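Side-chain contacts in sporozoite-specific SAG protein (PDB 2WNK), which is a SAG2-related surface antigen of the Toxoplasma gondii sporozoite, with two SRS domains, and probably takes part in the parasite's encounter with its host: residues L145-T148 against D153-F156; N163-A168 against S195-S200; V183-V186 against H191-R194; S193-A196 against L202-L205. All blocks are in the same frame, centred on the assembly; numbering follows the deposited sequence.

All four contacts lie in the C-terminal SRS domain. Contact 1 comes first along the chain, closing the short turn between strands 142-147 and 152-158, which belong to different sheets. Contact 2 then opens at strand 164-166 and returns at the loop 195-200. Contact 3 is nested inside that long excursion, joining 183-186 to 191-194 round a short helical turn. Contact 4 starts where contact 3 ends, sharing S193 and R194 with it and S195 and A196 with contact 2, and closes the hairpin to strand 202-207. That strand pairs with 152-158, where L205 N lies 2.8 Å from T154 O, placing the second strand of contact 1 in the same sheet as contact 4.

Contact 1 of 4, residues L145-T148 against D153-F156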
ATOM      1  N   LEU A 145      19.497   8.690   3.598  1.00  8.76           N
ATOM      2  CA  LEU A 145      19.745   8.175   2.240  1.00 10.96           C
ATOM      3  C   LEU A 145      20.839   9.024   1.609  1.00 10.96           C
ATOM      4  O   LEU A 145      21.113  10.138   2.070  1.00 11.02           O
ATOM      5  CB  LEU A 145      18.505   8.315   1.346  1.00 12.75           C
ATOM      6  CG  LEU A 145      17.256   7.587   1.838  1.00 12.84           C
ATOM      7  CD1 LEU A 145      16.072   7.783   0.858  1.00 12.46           C
ATOM      8  CD2 LEU A 145      17.580   6.123   2.041  1.00 16.87           C
ATOM      9  N   GLN A 146      21.441   8.524   0.528  1.00 12.63           N
ATOM     10  CA  GLN A 146      22.472   9.305  -0.177  1.00 11.99           C
ATOM     11  C   GLN A 146      22.288   9.319  -1.695  1.00 12.06           C
ATOM     12  O   GLN A 146      21.935   8.294  -2.279  1.00 15.29           O
ATOM     13  CB  GLN A 146      23.869   8.693   0.088  1.00 12.91           C
ATOM     14  CG  GLN A 146      24.278   8.652   1.532  1.00 18.39           C
ATOM     15  CD  GLN A 146      23.664   7.485   2.268  1.00 25.08           C
ATOM     16  OE1 GLN A 146      23.166   7.633   3.400  1.00 30.75           O
ATOM     17  NE2 GLN A 146      23.684   6.306   1.644  1.00 29.02           N
ATOM     18  N   ILE A 147      22.619  10.427  -2.339  1.00 10.01           N
ATOM     19  CA  ILE A 147      22.825  10.389  -3.775  1.00  9.93           C
ATOM     20  C   ILE A 147      24.317  10.679  -3.947  1.00  9.27           C
ATOM     21  O   ILE A 147      24.804  11.745  -3.522  1.00 10.80           O
ATOM     22  CB  ILE A 147      22.017  11.523  -4.480  1.00  8.96           C
ATOM     23  CG1 ILE A 147      20.520  11.179  -4.447  1.00 12.52           C
ATOM     24  CG2 ILE A 147      22.442  11.682  -5.932  1.00  9.18           C
ATOM     25  CD1 ILE A 147      20.157   9.998  -5.382  1.00 17.01           C
ATOM     26  N   THR A 148      25.045   9.786  -4.617  1.00  9.49           N
ATOM     27  CA  THR A 148      26.481   9.919  -4.728  1.00 10.50           C
ATOM     28  C   THR A 148      26.885   9.976  -6.185  1.00 10.81           C
ATOM     29  O   THR A 148      28.080  10.089  -6.477  1.00 14.54           O
ATOM     30  CB  THR A 148      27.210   8.745  -4.038  1.00 12.57           C
ATOM     31  OG1 THR A 148      26.742   7.500  -4.579  1.00 12.83           O
ATOM     32  CG2 THR A 148      26.866   8.752  -2.557  1.00 11.93           C
ATOM     33  N   ASP A 153      19.040   7.882  -8.776  1.00  8.92           N
ATOM     34  CA  ASP A 153      17.850   8.020  -7.916  1.00  8.92           C
ATOM     35  C   ASP A 153      17.956   7.252  -6.633  1.00  8.57           C
ATOM     36  O   ASP A 153      18.749   6.302  -6.556  1.00  9.58           O
ATOM     37  CB  ASP A 153      16.548   7.701  -8.695  1.00  8.71           C
ATOM     38  CG  ASP A 153      16.504   6.290  -9.292  1.00 11.30           C
ATOM     39  OD1 ASP A 153      16.558   5.303  -8.535  1.00 10.71           O
ATOM     40  OD2 ASP A 153      16.375   6.142 -10.492  1.00 12.96           O
ATOM     41  N   THR A 154      17.179   7.684  -5.634  1.00  7.63           N
ATOM     42  CA  THR A 154      17.043   6.945  -4.379  1.00  8.33           C
ATOM     43  C   THR A 154      15.574   7.055  -3.988  1.00  8.62           C
ATOM     44  O   THR A 154      14.878   7.995  -4.345  1.00 10.21           O
ATOM     45  CB  THR A 154      17.982   7.497  -3.241  1.00  9.28           C
ATOM     46  OG1 THR A 154      18.037   6.561  -2.154  1.00 11.56           O
ATOM     47  CG2 THR A 154      17.532   8.863  -2.731  1.00 12.46           C
ATOM     48  N   SER A 155      15.095   6.031  -3.297  1.00  7.74           N
ATOM     49  CA  SER A 155      13.628   5.849  -3.033  1.00  9.27           C
ATOM     50  C   SER A 155      13.402   5.681  -1.528  1.00  9.55           C
ATOM     51  O   SER A 155      14.236   5.062  -0.831  1.00 11.35           O
ATOM     52  CB  SER A 155      13.042   4.748  -3.910  1.00  7.03           C
ATOM     53  OG  SER A 155      13.181   5.197  -5.285  1.00  8.96           O
ATOM     54  N   PHE A 156      12.193   5.986  -1.063  1.00  9.39           N
ATOM     55  CA  PHE A 156      11.680   5.461   0.152  1.00  9.25           C
ATOM     56  C   PHE A 156      10.188   5.411   0.184  1.00  8.72           C
ATOM     57  O   PHE A 156       9.539   5.873  -0.762  1.00  8.10           O
ATOM     58  CB  PHE A 156      12.116   6.499   1.231  1.00  9.69           C
ATOM     59  CG  PHE A 156      11.624   7.935   0.964  1.00 10.61           C
ATOM     60  CD1 PHE A 156      10.435   8.346   1.588  1.00 12.80           C
ATOM     61  CD2 PHE A 156      12.308   8.837   0.144  1.00 11.68           C
ATOM     62  CE1 PHE A 156       9.943   9.634   1.385  1.00  9.78           C
ATOM     63  CE2 PHE A 156      11.819  10.148  -0.103  1.00 10.13           C
ATOM     64  CZ  PHE A 156      10.624  10.544   0.525  1.00  9.31           C
TER
HETATM   65  O   HOH W   1      20.706   5.965  -0.329  1.00 23.20           O
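T154, on strand 152-158, sends both branches of its side chain across to strand 142-147, where L145 and I147 receive them. The two strands are nearly antiparallel, 162° between their directions, but their axes stay 7.1 Å apart and no direct hydrogen bond links them, as expected for strands of different sheets of the SRS domain. The T154 hydroxyl is anti to the backbone N (chi1 -167°), a rotation that brings OG1 to 3.8 Å from L145 CD1. The same rotation places CG2 in the crowded position between N and carbonyl carbon, from which it meets I147 CD1 at 3.9 Å. L145 holds CG beside its backbone N (chi1 -60°) and then runs out extended; its CD1 therefore comes within 3.7 Å of S155 O and also reaches F156 CD2 at 4.0 Å, approaching that ring obliquely. I147 is bent instead, and its CD1 settles against the main chain, 3.7 Å from D153 C. V231 and V233 of strand 228-235, the neighbour of 142-147 in its sheet, pack on L145, I147 and T154. One water joins the two strands: it accepts a hydrogen bond from Q146 N at 2.8 Å and has a longer one, 3.3 Å, with T154 OG1. The segments thus meet through apolar packing and a bridging water, without direct backbone pairing, and the water supplies a partner for Q146 N.

Contact 2 of 4, residues N163-A168 against S195-S200; sequences NVIKPA and SALEQS
I165 and L197 meet by one methyl each, CG2 of the first against CD2 of the second, in a contact that joins edge strand 164-166 of one sheet of the SRS beta sandwich to a loop leading into strand 202-207 of the other. I165 sits on that edge strand just after a classic beta bulge in which N163 and V164 both face E222; L197 comes from the loop that follows strand 193-194. Both side chains point at the opposite segment, and they run side by side in roughly opposite senses instead of meeting end on. I165 CA and L197 CA are 7.4 Å apart. In I165 the longer branch, CG1, is anti to the backbone N (chi1 -164°). This leaves CG2 for the loop, while the far end of the chain packs on F156 and I203. L197 also holds CG opposite its own backbone N (chi1 -174°), which sends CG out from the loop, and the branching then gives CD2 to the strand and CD1 to I203. I203 touches both residues from strand 202-207, so the loop is seated on the sandwich through apolar groups, and no hydrogen bond crosses between the two segments. A single methyl, L197 CD2, does all the touching from the loop side: it stands 3.9 Å from I165 CG2 and 3.7 Å from N163 O.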
ATOM      1  N   ASN A 163       1.412   8.351   6.499  1.00 19.60           N
ATOM      2  CA  ASN A 163       1.081   8.221   5.073  1.00 20.45           C
ATOM      3  C   ASN A 163       1.016   9.530   4.273  1.00 19.42           C
ATOM      4  O   ASN A 163       0.739   9.492   3.090  1.00 21.01           O
ATOM      5  CB  ASN A 163      -0.231   7.474   4.907  1.00 21.02           C
ATOM      6  CG  ASN A 163      -1.240   7.862   5.940  1.00 24.68           C
ATOM      7  OD1 ASN A 163      -1.445   9.044   6.208  1.00 25.04           O
ATOM      8  ND2 ASN A 163      -1.860   6.854   6.576  1.00 27.78           N
ATOM      9  N   VAL A 164       1.245  10.662   4.930  1.00 17.77           N
ATOM     10  CA  VAL A 164       1.249  11.992   4.304  1.00 15.69           C
ATOM     11  C   VAL A 164       2.696  12.450   4.064  1.00 15.75           C
ATOM     12  O   VAL A 164       3.492  12.435   4.985  1.00 16.05           O
ATOM     13  CB  VAL A 164       0.584  13.024   5.251  1.00 15.46           C
ATOM     14  CG1 VAL A 164       0.596  14.441   4.649  1.00 16.96           C
ATOM     15  CG2 VAL A 164      -0.853  12.601   5.572  1.00 16.51           C
ATOM     16  N   ILE A 165       3.041  12.866   2.852  1.00 13.46           N
ATOM     17  CA  ILE A 165       4.388  13.465   2.587  1.00 12.03           C
ATOM     18  C   ILE A 165       4.291  14.978   2.808  1.00 11.64           C
ATOM     19  O   ILE A 165       3.403  15.642   2.273  1.00 10.05           O
ATOM     20  CB  ILE A 165       5.028  13.021   1.299  1.00 13.66           C
ATOM     21  CG1 ILE A 165       6.512  13.383   1.363  1.00 15.10           C
ATOM     22  CG2 ILE A 165       4.294  13.576   0.117  1.00 10.64           C
ATOM     23  CD1 ILE A 165       7.402  12.497   0.527  1.00 20.02           C
ATOM     24  N   LYS A 166       5.256  15.541   3.540  1.00 11.04           N
ATOM     25  CA  LYS A 166       5.651  16.904   3.459  1.00 11.08           C
ATOM     26  C   LYS A 166       7.059  17.185   3.002  1.00 10.76           C
ATOM     27  O   LYS A 166       7.956  16.463   3.410  1.00 11.76           O
ATOM     28  CB  LYS A 166       5.578  17.419   4.915  1.00 10.09           C
ATOM     29  CG  LYS A 166       4.213  17.217   5.658  1.00 12.73           C
ATOM     30  CD  LYS A 166       3.076  17.823   4.848  1.00 17.76           C
ATOM     31  CE  LYS A 166       1.864  17.813   5.770  1.00 23.78           C
ATOM     32  NZ  LYS A 166       0.779  18.675   5.286  1.00 24.91           N
ATOM     33  N   PRO A 167       7.250  18.225   2.177  1.00  9.38           N
ATOM     34  CA  PRO A 167       6.170  19.013   1.580  1.00  9.23           C
ATOM     35  C   PRO A 167       5.235  18.244   0.664  1.00  9.38           C
ATOM     36  O   PRO A 167       5.653  17.319  -0.004  1.00  9.91           O
ATOM     37  CB  PRO A 167       6.917  20.024   0.707  1.00  8.97           C
ATOM     38  CG  PRO A 167       8.257  20.189   1.393  1.00  9.03           C
ATOM     39  CD  PRO A 167       8.572  18.728   1.753  1.00 10.30           C
ATOM     40  N   ALA A 168       3.966  18.668   0.616  1.00  9.90           N
ATOM     41  CA  ALA A 168       2.996  17.955  -0.208  1.00 10.71           C
ATOM     42  C   ALA A 168       3.260  18.229  -1.676  1.00  9.82           C
ATOM     43  O   ALA A 168       3.030  17.357  -2.508  1.00 11.92           O
ATOM     44  CB  ALA A 168       1.541  18.363   0.163  1.00  9.74           C
ATOM     45  N   SER A 195       9.148  12.198  -7.432  1.00 12.34           N
ATOM     46  CA  SER A 195       7.942  11.594  -8.061  1.00 12.69           C
ATOM     47  C   SER A 195       6.682  11.905  -7.231  1.00 14.26           C
ATOM     48  O   SER A 195       6.766  12.249  -6.048  1.00 12.97           O
ATOM     49  CB  SER A 195       8.144  10.068  -8.148  1.00 14.01           C
ATOM     50  OG  SER A 195       8.141   9.494  -6.831  1.00 11.36           O
ATOM     51  N   ALA A 196       5.501  11.743  -7.834  1.00 15.30           N
ATOM     52  CA  ALA A 196       4.250  11.874  -7.103  1.00 17.04           C
ATOM     53  C   ALA A 196       4.056  10.789  -6.069  1.00 18.66           C
ATOM     54  O   ALA A 196       4.456   9.657  -6.274  1.00 19.93           O
ATOM     55  CB  ALA A 196       3.061  11.884  -8.114  1.00 17.50           C
ATOM     56  N   LEU A 197       3.450  11.113  -4.940  1.00 19.20           N
ATOM     57  CA  LEU A 197       3.256  10.085  -3.910  1.00 21.37           C
ATOM     58  C   LEU A 197       2.443   8.855  -4.406  1.00 24.10           C
ATOM     59  O   LEU A 197       1.273   8.973  -4.685  1.00 24.15           O
ATOM     60  CB  LEU A 197       2.616  10.726  -2.665  1.00 20.11           C
ATOM     61  CG  LEU A 197       2.460   9.838  -1.422  1.00 20.57           C
ATOM     62  CD1 LEU A 197       3.784   9.260  -0.968  1.00 18.82           C
ATOM     63  CD2 LEU A 197       1.783  10.606  -0.257  1.00 21.99           C
ATOM     64  N   GLU A 198       3.063   7.675  -4.531  1.00 26.22           N
ATOM     65  CA  GLU A 198       2.259   6.513  -4.925  1.00 27.32           C
ATOM     66  C   GLU A 198       1.129   6.185  -3.923  1.00 26.61           C
ATOM     67  O   GLU A 198       1.163   6.585  -2.760  1.00 26.80           O
ATOM     68  CB  GLU A 198       3.126   5.279  -5.121  1.00 28.28           C
ATOM     69  CG  GLU A 198       4.403   5.525  -5.856  1.00 32.07           C
ATOM     70  CD  GLU A 198       4.341   5.103  -7.299  1.00 37.23           C
ATOM     71  OE1 GLU A 198       3.342   5.437  -7.986  1.00 39.92           O
ATOM     72  OE2 GLU A 198       5.305   4.433  -7.742  1.00 39.04           O
ATOM     73  N   GLN A 199       0.119   5.446  -4.374  1.00 25.13           N
ATOM     74  CA  GLN A 199      -0.847   4.882  -3.440  1.00 22.82           C
ATOM     75  C   GLN A 199      -0.059   3.965  -2.498  1.00 19.63           C
ATOM     76  O   GLN A 199      -0.403   3.757  -1.324  1.00 18.41           O
ATOM     77  CB  GLN A 199      -1.856   4.069  -4.228  1.00 24.69           C
ATOM     78  CG  GLN A 199      -2.465   4.833  -5.420  1.00 27.26           C
ATOM     79  CD  GLN A 199      -2.474   3.991  -6.688  1.00 29.68           C
ATOM     80  OE1 GLN A 199      -1.428   3.784  -7.319  1.00 31.78           O
ATOM     81  NE2 GLN A 199      -3.651   3.498  -7.064  1.00 31.66           N
ATOM     82  N   SER A 200       1.042   3.452  -3.015  1.00 16.19           N
ATOM     83  CA  SER A 200       1.924   2.567  -2.253  1.00 14.40           C
ATOM     84  C   SER A 200       2.754   3.319  -1.219  1.00 12.30           C
ATOM     85  O   SER A 200       3.366   2.714  -0.349  1.00 11.93           O
ATOM     86  CB  SER A 200       2.909   1.929  -3.190  1.00 15.16           C
ATOM     87  OG  SER A 200       3.592   2.955  -3.917  1.00 16.98           O
TER

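Contact 3 of 4, residues V183-V186 against H191-R194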
ATOM      1  N   VAL A 183      11.670  24.940   0.864  1.00 13.22           N
ATOM      2  CA  VAL A 183      12.256  25.636  -0.248  1.00 11.88           C
ATOM      3  C   VAL A 183      11.991  24.849  -1.542  1.00 10.79           C
ATOM      4  O   VAL A 183      11.554  23.722  -1.481  1.00  9.52           O
ATOM      5  CB  VAL A 183      13.778  25.909  -0.066  1.00 14.22           C
ATOM      6  CG1 VAL A 183      14.095  26.662   1.248  1.00 14.53           C
ATOM      7  CG2 VAL A 183      14.564  24.618  -0.133  1.00 11.77           C
ATOM      8  N   ASP A 184      12.182  25.476  -2.704  1.00 10.15           N
ATOM      9  CA  ASP A 184      12.071  24.754  -3.977  1.00 10.53           C
ATOM     10  C   ASP A 184      13.201  23.747  -4.126  1.00 11.34           C
ATOM     11  O   ASP A 184      14.378  24.095  -3.986  1.00 11.41           O
ATOM     12  CB  ASP A 184      12.140  25.748  -5.146  1.00 10.87           C
ATOM     13  CG  ASP A 184      10.933  26.653  -5.203  1.00 12.27           C
ATOM     14  OD1 ASP A 184       9.826  26.132  -5.401  1.00 21.58           O
ATOM     15  OD2 ASP A 184      11.085  27.886  -5.134  1.00 13.98           O
ATOM     16  N   LEU A 185      12.842  22.493  -4.413  1.00 10.96           N
ATOM     17  CA  LEU A 185      13.813  21.446  -4.675  1.00  9.22           C
ATOM     18  C   LEU A 185      14.966  21.917  -5.571  1.00  9.13           C
ATOM     19  O   LEU A 185      16.144  21.768  -5.228  1.00  7.87           O
ATOM     20  CB  LEU A 185      13.120  20.194  -5.241  1.00  8.76           C
ATOM     21  CG  LEU A 185      14.059  19.049  -5.663  1.00  9.87           C
ATOM     22  CD1 LEU A 185      14.963  18.556  -4.488  1.00  9.72           C
ATOM     23  CD2 LEU A 185      13.298  17.887  -6.306  1.00 13.74           C
ATOM     24  N   VAL A 186      14.633  22.528  -6.708  1.00  8.90           N
ATOM     25  CA  VAL A 186      15.633  22.830  -7.697  1.00 10.08           C
ATOM     26  C   VAL A 186      16.459  24.033  -7.332  1.00  9.49           C
ATOM     27  O   VAL A 186      17.488  24.277  -7.965  1.00 10.63           O
ATOM     28  CB  VAL A 186      15.073  23.016  -9.126  1.00  8.87           C
ATOM     29  CG1 VAL A 186      14.473  21.700  -9.673  1.00  9.80           C
ATOM     30  CG2 VAL A 186      14.096  24.163  -9.205  1.00  8.81           C
ATOM     31  N   HIS A 191      17.595  20.798 -11.502  1.00 11.18           N
ATOM     32  CA  HIS A 191      17.218  19.723 -12.451  1.00 11.47           C
ATOM     33  C   HIS A 191      16.786  18.436 -11.750  1.00 12.49           C
ATOM     34  O   HIS A 191      16.394  17.455 -12.396  1.00 14.12           O
ATOM     35  CB  HIS A 191      18.314  19.416 -13.512  1.00 10.62           C
ATOM     36  CG  HIS A 191      19.065  20.607 -14.030  1.00 11.06           C
ATOM     37  ND1 HIS A 191      18.463  21.637 -14.717  1.00 12.75           N
ATOM     38  CD2 HIS A 191      20.386  20.915 -13.976  1.00 10.28           C
ATOM     39  CE1 HIS A 191      19.381  22.515 -15.080  1.00 15.38           C
ATOM     40  NE2 HIS A 191      20.556  22.103 -14.628  1.00 13.04           N
ATOM     41  N   ALA A 192      16.855  18.419 -10.425  1.00 10.48           N
ATOM     42  CA  ALA A 192      16.340  17.297  -9.666  1.00 11.70           C
ATOM     43  C   ALA A 192      14.810  17.281  -9.652  1.00 11.20           C
ATOM     44  O   ALA A 192      14.155  18.313  -9.848  1.00 12.27           O
ATOM     45  CB  ALA A 192      16.855  17.302  -8.262  1.00 10.89           C
ATOM     46  N   SER A 193      14.263  16.111  -9.382  1.00 10.87           N
ATOM     47  CA  SER A 193      12.789  15.945  -9.292  1.00 11.16           C
ATOM     48  C   SER A 193      12.395  14.867  -8.323  1.00 11.06           C
ATOM     49  O   SER A 193      13.117  13.919  -8.091  1.00 11.59           O
ATOM     50  CB  SER A 193      12.159  15.651 -10.679  1.00 12.10           C
ATOM     51  OG  SER A 193      12.725  14.500 -11.281  1.00 18.24           O
ATOM     52  N   ARG A 194      11.201  15.033  -7.753  1.00 11.79           N
ATOM     53  CA  ARG A 194      10.631  14.062  -6.848  1.00 11.86           C
ATOM     54  C   ARG A 194       9.366  13.520  -7.498  1.00 12.09           C
ATOM     55  O   ARG A 194       8.586  14.303  -8.062  1.00 12.17           O
ATOM     56  CB  ARG A 194      10.306  14.727  -5.480  1.00 14.00           C
ATOM     57  CG  ARG A 194       9.982  13.775  -4.392  1.00 17.82           C
ATOM     58  CD  ARG A 194       8.494  13.607  -4.290  1.00 25.16           C
ATOM     59  NE  ARG A 194       7.890  14.623  -3.473  1.00 23.20           N
ATOM     60  CZ  ARG A 194       6.572  14.734  -3.310  1.00 17.51           C
ATOM     61  NH1 ARG A 194       5.734  13.927  -3.955  1.00 17.23           N
ATOM     62  NH2 ARG A 194       6.081  15.668  -2.529  1.00 15.97           N
TER
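The carbonyl oxygen of A192 is approached by two methyl groups from the segment 183-186: V186 CG1 at 3.4 Å and L185 CD2 at 3.7 Å. No hydrogen bond crosses this contact, so the evidence for it lies in these van der Waals distances. L185 is the main contributor. Its CG stands opposite the backbone N (chi1 175°), and the second torsion (chi2 58°) then lays CD2 along the returning chain, 3.6 Å from S193 CA and 3.8 Å from R194 N. The same methyl is 4.1 Å from A192 CB, and A192 points its own methyl back toward L185. V186 lies nearer the turn, with CG1 also 3.7 Å from H191 N; H191 itself has a positive phi of 81°, marking where the backbone swings round before strand 193-194. Thus L185 packs on the strand and V186 on the backbone leading to it. L185 is buried and continues inward onto L217 and Y219 of strand 215-222, whereas V186 remains at the surface. One residue earlier, D184 forms a salt bridge with K172, and its carbonyl oxygen accepts from S187 OG. The whole is a strand-turn-strand connection of the SRS beta sandwich, leading from the two-stranded 172-174/182-184 sheet to edge strand 193-194.

Contact 4 of 4, residues S193-A196 against L202-L205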
ATOM      1  N   SER A 193      14.263  16.111  -9.382  1.00 10.87           N
ATOM      2  CA  SER A 193      12.789  15.945  -9.292  1.00 11.16           C
ATOM      3  C   SER A 193      12.395  14.867  -8.323  1.00 11.06           C
ATOM      4  O   SER A 193      13.117  13.919  -8.091  1.00 11.59           O
ATOM      5  CB  SER A 193      12.159  15.651 -10.679  1.00 12.10           C
ATOM      6  OG  SER A 193      12.725  14.500 -11.281  1.00 18.24           O
ATOM      7  N   ARG A 194      11.201  15.033  -7.753  1.00 11.79           N
ATOM      8  CA  ARG A 194      10.631  14.062  -6.848  1.00 11.86           C
ATOM      9  C   ARG A 194       9.366  13.520  -7.498  1.00 12.09           C
ATOM     10  O   ARG A 194       8.586  14.303  -8.062  1.00 12.17           O
ATOM     11  CB  ARG A 194      10.306  14.727  -5.480  1.00 14.00           C
ATOM     12  CG  ARG A 194       9.982  13.775  -4.392  1.00 17.82           C
ATOM     13  CD  ARG A 194       8.494  13.607  -4.290  1.00 25.16           C
ATOM     14  NE  ARG A 194       7.890  14.623  -3.473  1.00 23.20           N
ATOM     15  CZ  ARG A 194       6.572  14.734  -3.310  1.00 17.51           C
ATOM     16  NH1 ARG A 194       5.734  13.927  -3.955  1.00 17.23           N
ATOM     17  NH2 ARG A 194       6.081  15.668  -2.529  1.00 15.97           N
ATOM     18  N   SER A 195       9.148  12.198  -7.432  1.00 12.34           N
ATOM     19  CA  SER A 195       7.942  11.594  -8.061  1.00 12.69           C
ATOM     20  C   SER A 195       6.682  11.905  -7.231  1.00 14.26           C
ATOM     21  O   SER A 195       6.766  12.249  -6.048  1.00 12.97           O
ATOM     22  CB  SER A 195       8.144  10.068  -8.148  1.00 14.01           C
ATOM     23  OG  SER A 195       8.141   9.494  -6.831  1.00 11.36           O
ATOM     24  N   ALA A 196       5.501  11.743  -7.834  1.00 15.30           N
ATOM     25  CA  ALA A 196       4.250  11.874  -7.103  1.00 17.04           C
ATOM     26  C   ALA A 196       4.056  10.789  -6.069  1.00 18.66           C
ATOM     27  O   ALA A 196       4.456   9.657  -6.274  1.00 19.93           O
ATOM     28  CB  ALA A 196       3.061  11.884  -8.114  1.00 17.50           C
ATOM     29  N   LEU A 202       5.297   5.032  -2.065  1.00 10.79           N
ATOM     30  CA  LEU A 202       6.639   5.159  -2.664  1.00 11.27           C
ATOM     31  C   LEU A 202       6.968   6.526  -3.225  1.00 11.73           C
ATOM     32  O   LEU A 202       6.163   7.136  -3.943  1.00 10.33           O
ATOM     33  CB  LEU A 202       6.801   4.077  -3.745  1.00 12.36           C
ATOM     34  CG  LEU A 202       8.129   4.044  -4.468  1.00 12.59           C
ATOM     35  CD1 LEU A 202       9.202   3.611  -3.481  1.00 13.31           C
ATOM     36  CD2 LEU A 202       7.987   2.976  -5.554  1.00 17.93           C
ATOM     37  N   ILE A 203       8.156   7.018  -2.875  1.00  9.87           N
ATOM     38  CA  ILE A 203       8.688   8.245  -3.435  1.00  9.96           C
ATOM     39  C   ILE A 203      10.065   7.956  -4.037  1.00  9.74           C
ATOM     40  O   ILE A 203      10.906   7.326  -3.434  1.00  8.88           O
ATOM     41  CB  ILE A 203       8.862   9.291  -2.329  1.00 10.77           C
ATOM     42  CG1 ILE A 203       7.478   9.672  -1.743  1.00 12.78           C
ATOM     43  CG2 ILE A 203       9.584  10.529  -2.812  1.00 11.94           C
ATOM     44  CD1 ILE A 203       6.633  10.497  -2.752  1.00 14.04           C
ATOM     45  N   LYS A 204      10.286   8.462  -5.227  1.00  8.96           N
ATOM     46  CA  LYS A 204      11.620   8.410  -5.887  1.00  9.48           C
ATOM     47  C   LYS A 204      12.143   9.837  -6.068  1.00  9.91           C
ATOM     48  O   LYS A 204      11.473  10.717  -6.655  1.00 11.38           O
ATOM     49  CB  LYS A 204      11.528   7.744  -7.278  1.00  9.75           C
ATOM     50  CG  LYS A 204      12.929   7.697  -7.966  1.00 10.43           C
ATOM     51  CD  LYS A 204      12.879   7.093  -9.382  1.00 13.49           C
ATOM     52  CE  LYS A 204      12.478   5.638  -9.283  1.00 15.97           C
ATOM     53  NZ  LYS A 204      12.323   5.166 -10.719  1.00 20.78           N
ATOM     54  N   LEU A 205      13.373  10.035  -5.630  1.00  9.15           N
ATOM     55  CA  LEU A 205      14.066  11.310  -5.812  1.00 10.35           C
ATOM     56  C   LEU A 205      15.132  11.058  -6.883  1.00 10.16           C
ATOM     57  O   LEU A 205      15.967  10.153  -6.721  1.00 11.48           O
ATOM     58  CB  LEU A 205      14.770  11.705  -4.513  1.00 10.29           C
ATOM     59  CG  LEU A 205      15.647  12.952  -4.774  1.00 16.10           C
ATOM     60  CD1 LEU A 205      14.785  14.191  -5.133  1.00 16.56           C
ATOM     61  CD2 LEU A 205      16.536  13.210  -3.573  1.00 20.91           C
TER
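S195 and K204 are joined by two hydrogen bonds, and a side chain supplies one of the acceptors. S195 N donates to K204 O at 2.9 Å, lying in the carbonyl plane with an N-H...O angle of 157°. In return, K204 N donates to S195 OG over 2.9 Å, nearly straight at 170°. The hydroxyl can do this because chi1 of 68° sets OG between the backbone N and carbonyl carbon, turned toward K204. S195 O is thereby left for another donor: R194 NH1 donates to S195 O at 2.9 Å, and the oxygen lies near the guanidinium plane, while the donor is tilted from the carbonyl plane. The bent R194 chain that makes this bond lies on I203, with CD 3.6 Å from I203 CG2 and NH1 3.7 Å from I203 CD1. One residue back, R194 and L205 form an antiparallel non-hydrogen-bonded pair, their CA atoms 4.5 Å apart, and L205 CD1 comes to 3.4 Å from S193 O. Farther out, R194 rests on Y219 and I165 of the facing sheet, and NH2 makes a weak hydrogen bond to A168 O. The hairpin thus adds strand 193-194 as the outermost strand beside 202-207, whose other neighbour is strand 152-158, bonded through F156 and T154.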